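Long-range contact in HhaI Restriction Endonuclease (Haemophilus parahaemolyticus, PDB 6UKF), which recognises and, with a divalent metal ion, probably cuts double-stranded DNA at a specific site as a restriction endonuclease: residues F37-I45 with K250-L258. Numbering follows the deposited sequence.
Sequences FTGNNPFYI and KAFEAAISL. With EDO (1,2-ethanediol), chain J; EDO (1,2-ethanediol), chain L; EDO (1,2-ethanediol), chain I.
Ile256, near the C-terminus of the chain, drives its CG2 methyl onto the face of the Phe37 ring, a CH-pi contact in which CG2 sits 3.9 Å from the ring centroid and only 9° off its normal. The opposite face of that ring lies against the backbone N of Gly39, in the turn joining antiparallel strands 35-37 and 43-47 of the mixed sheet, against which the C-terminal helix packs. The same CG2 also meets the rim of the neighbouring ring, 3.8 Å from Phe43 CZ. Phe43 places CG between its backbone N and carbonyl carbon (chi1 55°), which sends the ring toward the helix; there its CE1 reaches Ala255 CB at 3.8 Å, and its edge points at Phe252 CE1. Ile45 CD1 meets the edge of Phe252 at CE1 (3.9 Å), and Phe128 of strand 126-132 packs against both Phe43 and Phe252.

At the turn, Asn41 ND2 donates a nearly straight hydrogen bond (169°) to Ala255 O, 3.0 Å away; the acceptor lies near the plane of the Asn41 amide, while the donor approaches tilted from the carbonyl plane. One water accepts from Asn41 N and donates to Leu258 O, with a weak bond to Ile256 O. Asn41 thus ties the polar turn to the chain end beside a hydrophobic interior, its side-chain N-H directly and its backbone N-H through water to the terminal carboxylate.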
loop_
_atom_site.group_PDB
_atom_site.type_symbol
_atom_site.label_atom_id
_atom_site.label_comp_id
_atom_site.label_asym_id
_atom_site.label_seq_id
_atom_site.Cartn_x
_atom_site.Cartn_y
_atom_site.Cartn_z
ATOM N N PHE A 37 17.171 -3.389 7.360
ATOM C CA PHE A 37 18.239 -3.755 8.278
ATOM C C PHE A 37 19.550 -3.755 7.500
ATOM O O PHE A 37 19.691 -4.489 6.516
ATOM C CB PHE A 37 17.986 -5.128 8.887
ATOM C CG PHE A 37 19.164 -5.662 9.632
ATOM C CD1 PHE A 37 19.617 -5.024 10.773
ATOM C CD2 PHE A 37 19.839 -6.780 9.178
ATOM C CE1 PHE A 37 20.714 -5.503 11.459
ATOM C CE2 PHE A 37 20.936 -7.263 9.857
ATOM C CZ PHE A 37 21.375 -6.623 11.000
ATOM N N THR A 38 20.507 -2.941 7.943
ATOM C CA THR A 38 21.716 -2.629 7.179
ATOM C C THR A 38 22.949 -3.370 7.686
ATOM O O THR A 38 24.052 -2.813 7.691
ATOM C CB THR A 38 21.970 -1.123 7.191
ATOM O OG1 THR A 38 22.167 -0.687 8.540
ATOM C CG2 THR A 38 20.802 -0.370 6.584
ATOM N N GLY A 39 22.804 -4.622 8.104
ATOM C CA GLY A 39 23.910 -5.421 8.582
ATOM C C GLY A 39 24.461 -6.358 7.525
ATOM O O GLY A 39 24.243 -6.186 6.320
ATOM N N ASN A 40 25.193 -7.376 7.990
ATOM C CA ASN A 40 25.822 -8.329 7.082
ATOM C C ASN A 40 24.825 -9.306 6.481
ATOM O O ASN A 40 25.135 -9.948 5.472
ATOM C CB ASN A 40 26.910 -9.123 7.807
ATOM C CG ASN A 40 28.180 -8.321 8.013
ATOM O OD1 ASN A 40 28.432 -7.346 7.307
ATOM N ND2 ASN A 40 28.993 -8.736 8.981
ATOM N N ASN A 41 23.649 -9.438 7.090
ATOM C CA ASN A 41 22.544 -10.237 6.571
ATOM C C ASN A 41 21.384 -9.278 6.334
ATOM O O ASN A 41 20.414 -9.256 7.103
ATOM C CB ASN A 41 22.157 -11.321 7.576
ATOM C CG ASN A 41 20.975 -12.151 7.116
ATOM O OD1 ASN A 41 20.815 -12.430 5.927
ATOM N ND2 ASN A 41 20.136 -12.549 8.061
ATOM N N PRO A 42 21.460 -8.455 5.291
ATOM C CA PRO A 42 20.461 -7.399 5.119
ATOM C C PRO A 42 19.119 -7.961 4.691
ATOM O O PRO A 42 19.032 -8.972 3.990
ATOM C CB PRO A 42 21.061 -6.527 4.012
ATOM C CG PRO A 42 21.885 -7.475 3.218
ATOM C CD PRO A 42 22.472 -8.432 4.220
ATOM N N PHE A 43 18.062 -7.284 5.120
ATOM C CA PHE A 43 16.718 -7.640 4.699
ATOM C C PHE A 43 15.799 -6.482 5.040
ATOM O O PHE A 43 16.127 -5.625 5.865
ATOM C CB PHE A 43 16.217 -8.925 5.372
ATOM C CG PHE A 43 16.274 -8.890 6.873
ATOM C CD1 PHE A 43 17.371 -9.402 7.542
ATOM C CD2 PHE A 43 15.238 -8.347 7.616
ATOM C CE1 PHE A 43 17.440 -9.372 8.920
ATOM C CE2 PHE A 43 15.302 -8.314 8.997
ATOM C CZ PHE A 43 16.405 -8.831 9.650
ATOM N N TYR A 44 14.643 -6.469 4.390
ATOM C CA TYR A 44 13.627 -5.474 4.674
ATOM C C TYR A 44 12.649 -6.000 5.716
ATOM O O TYR A 44 12.420 -7.209 5.841
ATOM C CB TYR A 44 12.883 -5.067 3.401
ATOM C CG TYR A 44 13.732 -4.263 2.442
ATOM C CD1 TYR A 44 13.816 -2.880 2.544
ATOM C CD2 TYR A 44 14.457 -4.889 1.437
ATOM C CE1 TYR A 44 14.594 -2.145 1.668
ATOM C CE2 TYR A 44 15.235 -4.163 0.558
ATOM C CZ TYR A 44 15.301 -2.792 0.678
ATOM O OH TYR A 44 16.075 -2.065 -0.196
ATOM N N ILE A 45 12.092 -5.065 6.480
ATOM C CA ILE A 45 11.094 -5.334 7.506
ATOM C C ILE A 45 9.862 -4.520 7.145
ATOM O O ILE A 45 9.962 -3.314 6.895
ATOM C CB ILE A 45 11.608 -4.933 8.902
ATOM C CG1 ILE A 45 12.881 -5.711 9.250
ATOM C CG2 ILE A 45 10.532 -5.163 9.967
ATOM C CD1 ILE A 45 13.680 -5.092 10.375
ATOM N N LYS A 250 13.316 -14.807 18.718
ATOM C CA LYS A 250 14.663 -15.361 18.636
ATOM C C LYS A 250 15.117 -15.503 17.190
ATOM O O LYS A 250 16.292 -15.284 16.884
ATOM C CB LYS A 250 14.725 -16.688 19.380
ATOM C CG LYS A 250 14.742 -16.473 20.872
ATOM C CD LYS A 250 14.918 -17.751 21.649
ATOM C CE LYS A 250 15.370 -17.446 23.063
ATOM N NZ LYS A 250 15.555 -18.693 23.841
ATOM N N ALA A 251 14.200 -15.845 16.283
ATOM C CA ALA A 251 14.561 -15.904 14.870
ATOM C C ALA A 251 15.029 -14.543 14.373
ATOM O O ALA A 251 15.996 -14.451 13.609
ATOM C CB ALA A 251 13.373 -16.388 14.041
ATOM N N PHE A 252 14.347 -13.474 14.787
ATOM C CA PHE A 252 14.772 -12.134 14.402
ATOM C C PHE A 252 16.139 -11.807 14.983
ATOM O O PHE A 252 17.008 -11.263 14.292
ATOM C CB PHE A 252 13.745 -11.110 14.881
ATOM C CG PHE A 252 14.091 -9.695 14.522
ATOM C CD1 PHE A 252 14.037 -9.273 13.204
ATOM C CD2 PHE A 252 14.471 -8.786 15.495
ATOM C CE1 PHE A 252 14.351 -7.974 12.864
ATOM C CE2 PHE A 252 14.791 -7.483 15.158
ATOM C CZ PHE A 252 14.726 -7.077 13.842
ATOM N N GLU A 253 16.341 -12.129 16.259
ATOM C CA GLU A 253 17.619 -11.861 16.901
ATOM C C GLU A 253 18.744 -12.652 16.257
ATOM O O GLU A 253 19.885 -12.178 16.213
ATOM C CB GLU A 253 17.493 -12.137 18.397
ATOM C CG GLU A 253 16.624 -11.084 19.063
ATOM C CD GLU A 253 16.338 -11.351 20.520
ATOM O OE1 GLU A 253 16.830 -12.363 21.060
ATOM O OE2 GLU A 253 15.611 -10.533 21.123
ATOM N N ALA A 254 18.448 -13.842 15.735
ATOM C CA ALA A 254 19.452 -14.574 14.973
ATOM C C ALA A 254 19.737 -13.876 13.650
ATOM O O ALA A 254 20.898 -13.676 13.280
ATOM C CB ALA A 254 18.985 -16.008 14.732
ATOM N N ALA A 255 18.681 -13.480 12.934
ATOM C CA ALA A 255 18.854 -12.895 11.607
ATOM C C ALA A 255 19.740 -11.655 11.649
ATOM O O ALA A 255 20.590 -11.462 10.772
ATOM C CB ALA A 255 17.489 -12.551 11.011
ATOM N N ILE A 256 19.548 -10.792 12.651
ATOM C CA ILE A 256 20.327 -9.558 12.723
ATOM C C ILE A 256 21.727 -9.784 13.265
ATOM O O ILE A 256 22.531 -8.841 13.288
ATOM C CB ILE A 256 19.615 -8.461 13.541
ATOM C CG1 ILE A 256 19.464 -8.884 15.003
ATOM C CG2 ILE A 256 18.267 -8.140 12.922
ATOM C CD1 ILE A 256 18.837 -7.825 15.887
ATOM N N SER A 257 22.047 -11.005 13.694
ATOM C CA SER A 257 23.346 -11.325 14.261
ATOM C C SER A 257 24.233 -12.135 13.327
ATOM O O SER A 257 25.418 -12.312 13.629
ATOM C CB SER A 257 23.159 -12.103 15.571
ATOM O OG SER A 257 22.435 -11.334 16.514
ATOM N N LEU A 258 23.703 -12.626 12.211
ATOM C CA LEU A 258 24.489 -13.422 11.274
ATOM C C LEU A 258 25.547 -12.565 10.580
ATOM O O LEU A 258 25.279 -11.436 10.161
ATOM C CB LEU A 258 23.571 -14.076 10.237
ATOM C CG LEU A 258 22.474 -14.994 10.784
ATOM C CD1 LEU A 258 21.723 -15.663 9.646
ATOM C CD2 LEU A 258 23.054 -16.032 11.736
ATOM O OXT LEU A 258 26.697 -12.981 10.419
HETATM C C1 EDO J . 15.826 -13.028 24.263
HETATM O O1 EDO J . 15.359 -13.840 23.178
HETATM C C2 EDO J . 15.961 -11.585 23.795
HETATM O O2 EDO J . 16.322 -10.754 24.903
HETATM C C1 EDO L . 22.028 -5.860 15.146
HETATM O O1 EDO L . 23.033 -6.111 14.158
HETATM C C2 EDO L . 22.667 -5.775 16.530
HETATM O O2 EDO L . 23.456 -6.945 16.772
HETATM C C1 EDO I . 18.386 -7.320 0.733
HETATM O O1 EDO I . 18.022 -8.657 1.095
HETATM C C2 EDO I . 18.971 -7.299 -0.676
HETATM O O2 EDO I . 17.961 -7.646 -1.632
HETATM O O HOH W 1 23.493 -9.494 10.125
#